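Local coordinates for protein octopine dehydrogenase (Pecten maximus, PDB 3C7A) that catalyses the NADH-dependent reductive condensation of L-arginine with pyruvate to give D-octopine, and the reverse oxidation of octopine with NAD+, at residues V5-G10 with T16-A21; C148-K151 with K156-V159; M245-S250 with H291-A296. All coordinates share one frame; numbering follows the deposited sequence.

Interaction 1: V5-G10 with T16-A21; sequences VCVCGG and TLSGLA. With NAD (nicotinamide-adenine-dinucleotide), chain B.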
loop_
_atom_site.group_PDB
_atom_site.type_symbol
_atom_site.label_atom_id
_atom_site.label_comp_id
_atom_site.label_asym_id
_atom_site.label_seq_id
_atom_site.Cartn_x
_atom_site.Cartn_y
_atom_site.Cartn_z
ATOM N N VAL A 5 -9.577 18.041 9.340
ATOM C CA VAL A 5 -9.111 16.859 8.591
ATOM C C VAL A 5 -9.591 16.858 7.127
ATOM O O VAL A 5 -10.781 17.051 6.860
ATOM C CB VAL A 5 -9.578 15.534 9.284
ATOM C CG1 VAL A 5 -9.050 14.299 8.551
ATOM C CG2 VAL A 5 -9.156 15.495 10.755
ATOM N N CYS A 6 -8.665 16.630 6.193
ATOM C CA CYS A 6 -8.992 16.478 4.764
ATOM C C CYS A 6 -8.758 15.043 4.267
ATOM O O CYS A 6 -7.657 14.500 4.410
ATOM C CB CYS A 6 -8.197 17.478 3.908
ATOM S SG CYS A 6 -8.434 17.343 2.096
ATOM N N VAL A 7 -9.800 14.447 3.684
ATOM C CA VAL A 7 -9.738 13.095 3.106
ATOM C C VAL A 7 -9.679 13.168 1.570
ATOM O O VAL A 7 -10.510 13.832 0.947
ATOM C CB VAL A 7 -10.958 12.223 3.543
ATOM C CG1 VAL A 7 -10.857 10.807 2.979
ATOM C CG2 VAL A 7 -11.093 12.182 5.065
ATOM N N CYS A 8 -8.703 12.480 0.974
ATOM C CA CYS A 8 -8.511 12.479 -0.484
ATOM C C CYS A 8 -8.964 11.158 -1.131
ATOM O O CYS A 8 -8.424 10.091 -0.816
ATOM C CB CYS A 8 -7.040 12.767 -0.837
ATOM S SG CYS A 8 -6.355 14.350 -0.227
ATOM N N GLY A 9 -9.950 11.238 -2.029
ATOM C CA GLY A 9 -10.469 10.060 -2.751
ATOM C C GLY A 9 -11.986 9.904 -2.756
ATOM O O GLY A 9 -12.700 10.702 -2.143
ATOM N N GLY A 10 -12.480 8.867 -3.438
ATOM C CA GLY A 10 -13.927 8.614 -3.523
ATOM C C GLY A 10 -14.404 7.176 -3.711
ATOM O O GLY A 10 -15.495 6.953 -4.249
ATOM N N THR A 16 -15.984 4.980 3.875
ATOM C CA THR A 16 -15.932 4.490 5.260
ATOM C C THR A 16 -15.258 5.484 6.223
ATOM O O THR A 16 -15.796 5.768 7.298
ATOM C CB THR A 16 -15.240 3.095 5.354
ATOM O OG1 THR A 16 -15.863 2.178 4.444
ATOM C CG2 THR A 16 -15.330 2.523 6.772
ATOM N N LEU A 17 -14.095 6.008 5.833
ATOM C CA LEU A 17 -13.329 6.938 6.676
ATOM C C LEU A 17 -14.061 8.261 6.946
ATOM O O LEU A 17 -14.044 8.762 8.074
ATOM C CB LEU A 17 -11.931 7.196 6.086
ATOM C CG LEU A 17 -10.970 8.156 6.808
ATOM C CD1 LEU A 17 -10.564 7.646 8.195
ATOM C CD2 LEU A 17 -9.735 8.425 5.957
ATOM N N SER A 18 -14.699 8.813 5.911
ATOM C CA SER A 18 -15.425 10.085 6.016
ATOM C C SER A 18 -16.613 10.025 6.983
ATOM O O SER A 18 -16.851 10.970 7.739
ATOM C CB SER A 18 -15.891 10.563 4.636
ATOM O OG SER A 18 -14.793 10.942 3.822
ATOM N N GLY A 19 -17.347 8.913 6.950
ATOM C CA GLY A 19 -18.509 8.707 7.817
ATOM C C GLY A 19 -18.179 8.552 9.295
ATOM O O GLY A 19 -18.877 9.100 10.151
ATOM N N LEU A 20 -17.115 7.806 9.593
ATOM C CA LEU A 20 -16.699 7.562 10.980
ATOM C C LEU A 20 -16.078 8.794 11.651
ATOM O O LEU A 20 -16.398 9.103 12.804
ATOM C CB LEU A 20 -15.746 6.360 11.068
ATOM C CG LEU A 20 -16.260 4.963 10.688
ATOM C CD1 LEU A 20 -15.111 3.962 10.652
ATOM C CD2 LEU A 20 -17.368 4.469 11.620
ATOM N N ALA A 21 -15.198 9.486 10.926
ATOM C CA ALA A 21 -14.501 10.674 11.440
ATOM C C ALA A 21 -15.432 11.858 11.730
ATOM O O ALA A 21 -15.239 12.578 12.715
ATOM C CB ALA A 21 -13.387 11.096 10.482
HETATM P PA NAD B . -11.265 1.761 -5.057
HETATM O O1A NAD B . -11.080 0.895 -6.242
HETATM O O2A NAD B . -12.624 1.597 -4.493
HETATM O O5B NAD B . -10.990 3.304 -5.453
HETATM C C5B NAD B . -11.641 3.925 -6.545
HETATM C C4B NAD B . -11.398 5.433 -6.510
HETATM O O4B NAD B . -10.113 5.744 -7.025
HETATM C C3B NAD B . -12.390 6.218 -7.359
HETATM O O3B NAD B . -13.508 6.650 -6.618
HETATM C C2B NAD B . -11.577 7.387 -7.882
HETATM O O2B NAD B . -11.675 8.507 -7.030
HETATM C C1B NAD B . -10.148 6.870 -7.887
HETATM N N9A NAD B . -9.802 6.493 -9.274
HETATM C C8A NAD B . -10.015 5.267 -9.858
HETATM N N7A NAD B . -9.581 5.311 -11.137
HETATM C C5A NAD B . -9.094 6.547 -11.384
HETATM C C6A NAD B . -8.531 7.115 -12.524
HETATM N N6A NAD B . -8.641 6.482 -13.691
HETATM N N1A NAD B . -8.108 8.434 -12.489
HETATM C C2A NAD B . -8.245 9.176 -11.328
HETATM N N3A NAD B . -8.808 8.600 -10.201
HETATM C C4A NAD B . -9.226 7.304 -10.224
HETATM O O3 NAD B . -10.114 1.413 -3.971
HETATM P PN NAD B . -10.441 0.980 -2.449
HETATM O O1N NAD B . -11.292 -0.231 -2.483
HETATM O O2N NAD B . -10.896 2.172 -1.696
HETATM O O5D NAD B . -9.011 0.520 -1.858
HETATM C C5D NAD B . -7.880 1.368 -1.809
HETATM C C4D NAD B . -6.609 0.531 -1.642
HETATM O O4D NAD B . -6.702 -0.325 -0.511
HETATM C C3D NAD B . -6.351 -0.352 -2.857
HETATM O O3D NAD B . -4.998 -0.242 -3.234
HETATM C C2D NAD B . -6.673 -1.758 -2.379
HETATM O O2D NAD B . -5.839 -2.717 -2.988
HETATM C C1D NAD B . -6.452 -1.676 -0.871
HETATM N N1N NAD B . -7.294 -2.620 -0.095
HETATM C C2N NAD B . -8.662 -2.658 -0.243
HETATM C C3N NAD B . -9.435 -3.554 0.504
HETATM C C7N NAD B . -10.937 -3.423 0.523
HETATM O O7N NAD B . -11.665 -4.337 1.163
HETATM N N7N NAD B . -11.556 -2.340 -0.136
HETATM C C4N NAD B . -8.801 -4.413 1.406
HETATM C C5N NAD B . -7.415 -4.367 1.555
HETATM C C6N NAD B . -6.676 -3.461 0.796
#

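Interaction 2: C148-K151 with K156-V159; sequences CRIK and KVEV. With NAD (nicotinamide-adenine-dinucleotide), chain B.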
loop_
_atom_site.group_PDB
_atom_site.type_symbol
_atom_site.label_atom_id
_atom_site.label_comp_id
_atom_site.label_asym_id
_atom_site.label_seq_id
_atom_site.Cartn_x
_atom_site.Cartn_y
_atom_site.Cartn_z
ATOM N N CYS A 148 -14.275 -3.774 3.062
ATOM C CA CYS A 148 -15.477 -2.953 2.849
ATOM C C CYS A 148 -15.930 -2.845 1.383
ATOM O O CYS A 148 -15.116 -2.962 0.464
ATOM C CB CYS A 148 -15.269 -1.552 3.445
ATOM S SG CYS A 148 -13.753 -0.692 2.899
ATOM N N ARG A 149 -17.233 -2.620 1.182
ATOM C CA ARG A 149 -17.826 -2.476 -0.158
ATOM C C ARG A 149 -19.034 -1.523 -0.176
ATOM O O ARG A 149 -19.885 -1.568 0.717
ATOM C CB ARG A 149 -18.221 -3.847 -0.730
ATOM C CG ARG A 149 -18.597 -3.836 -2.214
ATOM C CD ARG A 149 -19.018 -5.215 -2.717
ATOM N NE ARG A 149 -17.871 -6.062 -3.045
ATOM C CZ ARG A 149 -17.948 -7.246 -3.652
ATOM N NH1 ARG A 149 -19.125 -7.747 -4.012
ATOM N NH2 ARG A 149 -16.841 -7.933 -3.902
ATOM N N ILE A 150 -19.096 -0.673 -1.204
ATOM C CA ILE A 150 -20.200 0.279 -1.409
ATOM C C ILE A 150 -21.505 -0.433 -1.798
ATOM O O ILE A 150 -21.503 -1.326 -2.648
ATOM C CB ILE A 150 -19.836 1.345 -2.490
ATOM C CG1 ILE A 150 -18.733 2.281 -1.979
ATOM C CG2 ILE A 150 -21.067 2.157 -2.917
ATOM C CD1 ILE A 150 -18.043 3.093 -3.072
ATOM N N LYS A 151 -22.610 -0.027 -1.170
ATOM C CA LYS A 151 -23.940 -0.565 -1.483
ATOM C C LYS A 151 -24.761 0.382 -2.368
ATOM O O LYS A 151 -25.524 -0.069 -3.228
ATOM C CB LYS A 151 -24.717 -0.887 -0.198
ATOM C CG LYS A 151 -24.023 -1.868 0.759
ATOM C CD LYS A 151 -23.845 -3.266 0.158
ATOM C CE LYS A 151 -25.152 -4.048 0.127
ATOM N NZ LYS A 151 -24.961 -5.415 -0.438
ATOM N N LYS A 156 -24.521 4.903 1.110
ATOM C CA LYS A 156 -24.424 3.732 1.997
ATOM C C LYS A 156 -23.204 2.841 1.725
ATOM O O LYS A 156 -22.888 2.548 0.571
ATOM C CB LYS A 156 -25.708 2.897 1.900
ATOM C CG LYS A 156 -25.979 1.995 3.101
ATOM C CD LYS A 156 -27.158 1.052 2.849
ATOM C CE LYS A 156 -28.502 1.781 2.846
ATOM N NZ LYS A 156 -28.929 2.205 4.213
ATOM N N VAL A 157 -22.544 2.405 2.802
ATOM C CA VAL A 157 -21.376 1.511 2.725
ATOM C C VAL A 157 -21.383 0.458 3.857
ATOM O O VAL A 157 -21.851 0.733 4.964
ATOM C CB VAL A 157 -20.035 2.320 2.685
ATOM C CG1 VAL A 157 -19.780 3.059 4.002
ATOM C CG2 VAL A 157 -18.849 1.427 2.309
ATOM N N GLU A 158 -20.865 -0.739 3.567
ATOM C CA GLU A 158 -20.882 -1.864 4.515
ATOM C C GLU A 158 -19.481 -2.377 4.879
ATOM O O GLU A 158 -18.647 -2.612 4.002
ATOM C CB GLU A 158 -21.739 -3.018 3.960
ATOM C CG GLU A 158 -21.981 -4.170 4.945
ATOM C CD GLU A 158 -22.738 -5.349 4.339
ATOM O OE1 GLU A 158 -22.870 -5.427 3.097
ATOM O OE2 GLU A 158 -23.201 -6.211 5.118
ATOM N N VAL A 159 -19.242 -2.556 6.179
ATOM C CA VAL A 159 -17.989 -3.130 6.686
ATOM C C VAL A 159 -18.175 -4.622 6.993
ATOM O O VAL A 159 -19.017 -4.995 7.817
ATOM C CB VAL A 159 -17.476 -2.374 7.950
ATOM C CG1 VAL A 159 -16.262 -3.073 8.559
ATOM C CG2 VAL A 159 -17.141 -0.920 7.619
HETATM P PA NAD B . -11.265 1.761 -5.057
HETATM O O1A NAD B . -11.080 0.895 -6.242
HETATM O O2A NAD B . -12.624 1.597 -4.493
HETATM O O5B NAD B . -10.990 3.304 -5.453
HETATM C C5B NAD B . -11.641 3.925 -6.545
HETATM C C4B NAD B . -11.398 5.433 -6.510
HETATM O O4B NAD B . -10.113 5.744 -7.025
HETATM C C3B NAD B . -12.390 6.218 -7.359
HETATM O O3B NAD B . -13.508 6.650 -6.618
HETATM C C2B NAD B . -11.577 7.387 -7.882
HETATM O O2B NAD B . -11.675 8.507 -7.030
HETATM C C1B NAD B . -10.148 6.870 -7.887
HETATM N N9A NAD B . -9.802 6.493 -9.274
HETATM C C8A NAD B . -10.015 5.267 -9.858
HETATM N N7A NAD B . -9.581 5.311 -11.137
HETATM C C5A NAD B . -9.094 6.547 -11.384
HETATM C C6A NAD B . -8.531 7.115 -12.524
HETATM N N6A NAD B . -8.641 6.482 -13.691
HETATM N N1A NAD B . -8.108 8.434 -12.489
HETATM C C2A NAD B . -8.245 9.176 -11.328
HETATM N N3A NAD B . -8.808 8.600 -10.201
HETATM C C4A NAD B . -9.226 7.304 -10.224
HETATM O O3 NAD B . -10.114 1.413 -3.971
HETATM P PN NAD B . -10.441 0.980 -2.449
HETATM O O1N NAD B . -11.292 -0.231 -2.483
HETATM O O2N NAD B . -10.896 2.172 -1.696
HETATM O O5D NAD B . -9.011 0.520 -1.858
HETATM C C5D NAD B . -7.880 1.368 -1.809
HETATM C C4D NAD B . -6.609 0.531 -1.642
HETATM O O4D NAD B . -6.702 -0.325 -0.511
HETATM C C3D NAD B . -6.351 -0.352 -2.857
HETATM O O3D NAD B . -4.998 -0.242 -3.234
HETATM C C2D NAD B . -6.673 -1.758 -2.379
HETATM O O2D NAD B . -5.839 -2.717 -2.988
HETATM C C1D NAD B . -6.452 -1.676 -0.871
HETATM N N1N NAD B . -7.294 -2.620 -0.095
HETATM C C2N NAD B . -8.662 -2.658 -0.243
HETATM C C3N NAD B . -9.435 -3.554 0.504
HETATM C C7N NAD B . -10.937 -3.423 0.523
HETATM O O7N NAD B . -11.665 -4.337 1.163
HETATM N N7N NAD B . -11.556 -2.340 -0.136
HETATM C C4N NAD B . -8.801 -4.413 1.406
HETATM C C5N NAD B . -7.415 -4.367 1.555
HETATM C C6N NAD B . -6.676 -3.461 0.796
HETATM O O HOH W 1 -25.719 -6.577 2.352
#

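Interaction 3: M245-S250 with H291-A296; sequences MLTACS and HDLYHA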
loop_
_atom_site.group_PDB
_atom_site.type_symbol
_atom_site.label_atom_id
_atom_site.label_comp_id
_atom_site.label_asym_id
_atom_site.label_seq_id
_atom_site.Cartn_x
_atom_site.Cartn_y
_atom_site.Cartn_z
ATOM N N MET A 245 10.724 -21.384 -4.034
ATOM C CA MET A 245 10.903 -20.071 -4.660
ATOM C C MET A 245 10.631 -18.938 -3.664
ATOM O O MET A 245 11.353 -17.936 -3.640
ATOM C CB MET A 245 9.998 -19.941 -5.893
ATOM C CG MET A 245 9.949 -18.549 -6.528
ATOM S SD MET A 245 11.485 -18.052 -7.329
ATOM C CE MET A 245 11.321 -18.869 -8.915
ATOM N N LEU A 246 9.593 -19.111 -2.846
ATOM C CA LEU A 246 9.214 -18.121 -1.833
ATOM C C LEU A 246 10.272 -17.969 -0.734
ATOM O O LEU A 246 10.523 -16.856 -0.260
ATOM C CB LEU A 246 7.845 -18.464 -1.222
ATOM C CG LEU A 246 6.600 -18.357 -2.115
ATOM C CD1 LEU A 246 5.429 -19.123 -1.510
ATOM C CD2 LEU A 246 6.210 -16.901 -2.384
ATOM N N THR A 247 10.885 -19.086 -0.340
ATOM C CA THR A 247 11.944 -19.094 0.677
ATOM C C THR A 247 13.198 -18.350 0.197
ATOM O O THR A 247 13.818 -17.609 0.966
ATOM C CB THR A 247 12.310 -20.543 1.111
ATOM O OG1 THR A 247 11.132 -21.224 1.560
ATOM C CG2 THR A 247 13.337 -20.542 2.240
ATOM N N ALA A 248 13.550 -18.542 -1.074
ATOM C CA ALA A 248 14.728 -17.909 -1.673
ATOM C C ALA A 248 14.596 -16.386 -1.793
ATOM O O ALA A 248 15.572 -15.658 -1.591
ATOM C CB ALA A 248 15.032 -18.528 -3.032
ATOM N N CYS A 249 13.393 -15.917 -2.123
ATOM C CA CYS A 249 13.113 -14.482 -2.236
ATOM C C CYS A 249 13.095 -13.788 -0.867
ATOM O O CYS A 249 13.471 -12.619 -0.753
ATOM C CB CYS A 249 11.796 -14.238 -2.981
ATOM S SG CYS A 249 11.852 -14.552 -4.776
ATOM N N SER A 250 12.656 -14.519 0.160
ATOM C CA SER A 250 12.654 -14.032 1.544
ATOM C C SER A 250 14.069 -13.898 2.119
ATOM O O SER A 250 14.355 -12.957 2.867
ATOM C CB SER A 250 11.808 -14.951 2.433
ATOM O OG SER A 250 11.835 -14.531 3.789
ATOM N N HIS A 291 4.612 -27.851 10.198
ATOM C CA HIS A 291 6.014 -28.298 10.276
ATOM C C HIS A 291 6.958 -27.738 9.193
ATOM O O HIS A 291 8.179 -27.751 9.373
ATOM C CB HIS A 291 6.122 -29.829 10.403
ATOM C CG HIS A 291 5.718 -30.581 9.173
ATOM N ND1 HIS A 291 6.632 -31.049 8.254
ATOM C CD2 HIS A 291 4.500 -30.966 8.723
ATOM C CE1 HIS A 291 5.995 -31.681 7.284
ATOM N NE2 HIS A 291 4.700 -31.644 7.544
ATOM N N ASP A 292 6.393 -27.253 8.084
ATOM C CA ASP A 292 7.151 -26.486 7.078
ATOM C C ASP A 292 6.276 -25.461 6.336
ATOM O O ASP A 292 5.066 -25.389 6.570
ATOM C CB ASP A 292 7.917 -27.403 6.101
ATOM C CG ASP A 292 7.009 -28.354 5.324
ATOM O OD1 ASP A 292 5.843 -28.008 5.037
ATOM O OD2 ASP A 292 7.483 -29.457 4.979
ATOM N N LEU A 293 6.894 -24.674 5.452
ATOM C CA LEU A 293 6.198 -23.597 4.730
ATOM C C LEU A 293 5.145 -24.104 3.737
ATOM O O LEU A 293 4.104 -23.466 3.557
ATOM C CB LEU A 293 7.206 -22.671 4.028
ATOM C CG LEU A 293 6.710 -21.380 3.356
ATOM C CD1 LEU A 293 6.103 -20.397 4.361
ATOM C CD2 LEU A 293 7.835 -20.714 2.574
ATOM N N TYR A 294 5.421 -25.242 3.101
ATOM C CA TYR A 294 4.483 -25.866 2.160
ATOM C C TYR A 294 3.171 -26.270 2.839
ATOM O O TYR A 294 2.088 -26.026 2.303
ATOM C CB TYR A 294 5.133 -27.072 1.460
ATOM C CG TYR A 294 4.187 -27.889 0.595
ATOM C CD1 TYR A 294 3.898 -27.505 -0.716
ATOM C CD2 TYR A 294 3.588 -29.049 1.089
ATOM C CE1 TYR A 294 3.028 -28.255 -1.512
ATOM C CE2 TYR A 294 2.718 -29.805 0.304
ATOM C CZ TYR A 294 2.443 -29.403 -0.995
ATOM O OH TYR A 294 1.584 -30.151 -1.768
ATOM N N HIS A 295 3.279 -26.884 4.017
ATOM C CA HIS A 295 2.112 -27.338 4.775
ATOM C C HIS A 295 1.359 -26.197 5.467
ATOM O O HIS A 295 0.144 -26.279 5.651
ATOM C CB HIS A 295 2.512 -28.409 5.795
ATOM C CG HIS A 295 2.812 -29.743 5.184
ATOM N ND1 HIS A 295 4.083 -30.119 4.804
ATOM C CD2 HIS A 295 2.006 -30.789 4.885
ATOM C CE1 HIS A 295 4.047 -31.339 4.298
ATOM N NE2 HIS A 295 2.798 -31.769 4.337
ATOM N N ALA A 296 2.083 -25.143 5.840
ATOM C CA ALA A 296 1.492 -23.982 6.517
ATOM C C ALA A 296 0.543 -23.179 5.620
ATOM O O ALA A 296 -0.473 -22.662 6.090
ATOM C CB ALA A 296 2.586 -23.080 7.084
#

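Interaction 1: V5-G10 with T16-A21
V7 on the strand of 5-10 meets the helix of 16-21 through both of its methyls, and the second segment supplies two partners for them on successive residues. T16, first in that order, turns from the strand to face the neighbouring hairpin. L17 points at the strand. Its CG lies anti to the backbone N (chi1 179°), and the CD2 branch does the touching, 4.0 Å from V7 CG1 and 4.1 Å from V7 CG2, so one leucine methyl rests against the fork of the valine. S18 comes next, its OG 4.0 Å from V7 CG1 and about as far from CB and CG2 of the same valine. The hydroxyl is hydrogen-bonded to the carbonyl of A14, one turn earlier in the helix, and meets V7 by van der Waals contact alone. Were V7 cut back to an alanine, a gap would probably open between strand and helix, with L17 CD2 and S18 OG losing the methyls they touch. Strand 3-8 and helix 12-21 are the first two elements of the beta-alpha-beta unit of a Rossmann-type nucleotide-binding domain, and the glycine-rich turn joining them carries G10, whose C is 3.1 Å from O3B on the adenosine ribose of NAD. No hydrogen bond links the two segments, so helix and strand are held here by buried van der Waals contact, while the one polar side-chain atom in it is satisfied within its own helix.

Interaction 2: C148-K151 with K156-V159
R149 and E158 face each other as the antiparallel hydrogen-bonded pair that draws the two strands together. R149 N reaches E158 O at 3.2 Å, lying in the plane of that carbonyl, and E158 N returns a bond of 3.1 Å to R149 O from a position tilted 30° off the carbonyl plane. Around this pair the fit is close. V157 CG2 sits 3.5 Å from R149 O, placed there by a first torsion that sets it anti to the backbone N while CG1 takes the crowded position, and C148 CA makes a 3.4 Å CA-H...O contact with E158 O. C148, I150, V157 and V159 share one face. The two strands form a beta hairpin, 146-150 followed by 156-171, packed by that face on helix 12-21 of the dinucleotide-binding domain; C148 N donates directly to O7N, the carboxamide oxygen of NAD, at 3.3 Å, and I150 N holds OD1 of N12, whose ND2 bonds NAD. Toward the turn and on the face of R149 and E158 the fit is looser, and R149 and K151 are exposed to solvent. K151 N still bonds K156 O at 3.1 Å, but from above the carbonyl plane, 36° out of it. The chain of K151, bent at chi2 and chi3, crosses E158 so that CD and CE pass beside E158 OE1, CD at 3.8 Å. K151 NZ and E158 OE1 stay 4.1 Å apart, too far for a salt bridge; one water bridges them, accepting from NZ and donating to OE1, while OE2 is held by N56 ND2.

Interaction 3: M245-S250 with H291-A296
L293 reaches across to helix 240-263 with a single methyl, CD2, and nearly all of the apolar contact passes through it. This methyl lies 4.4 Å from L246 CB and 3.5 Å from T247 OG1. L293 CG is anti to the backbone N (chi1 -173°), which carries the branch toward the other helix. T247 and L293 run past one another in opposite directions. L246 also packs on F210.

The polar bonds stay on each side of the contact, none crossing it. T247 OG1 is hydrogen-bonded to the carbonyl of A243, a turn back in its helix. At the start of helix 293-298, D292 is the N-cap: its OD1 takes H295 N at 3.0 Å and also H295 ND1 at 2.8 Å. The second bond lies close to the imidazole plane and comes in on the syn side of the carboxylate, so two donors from one residue fix both the helix start and the turn of the ring.

The two helices of the alpha-helical domain therefore touch through methyl and methylene groups alongside a hydroxyl already bonded in its own helix, with no hydrogen bond between them.

Interactions 1 and 2 are neighbours in the nucleotide-binding domain, their centres 14 Å apart, and T16 joins them: its OG1 is 3.7 Å from V157 CG2 and 3.9 Å from C148 SG, and its CG2 is 4.0 Å from V159 CG2. Both touch NAD, at different parts of it: interaction 1 meets the adenosine ribose and interaction 2 the nicotinamide carboxamide. Interaction 3 lies in the alpha-helical domain on the opposite side of the chain's centre from interaction 1, its nearest atoms about 29 Å from interaction 1 and about 24 Å from interaction 2. Its L246 side chain lies about 9 Å from that of the active-site H212.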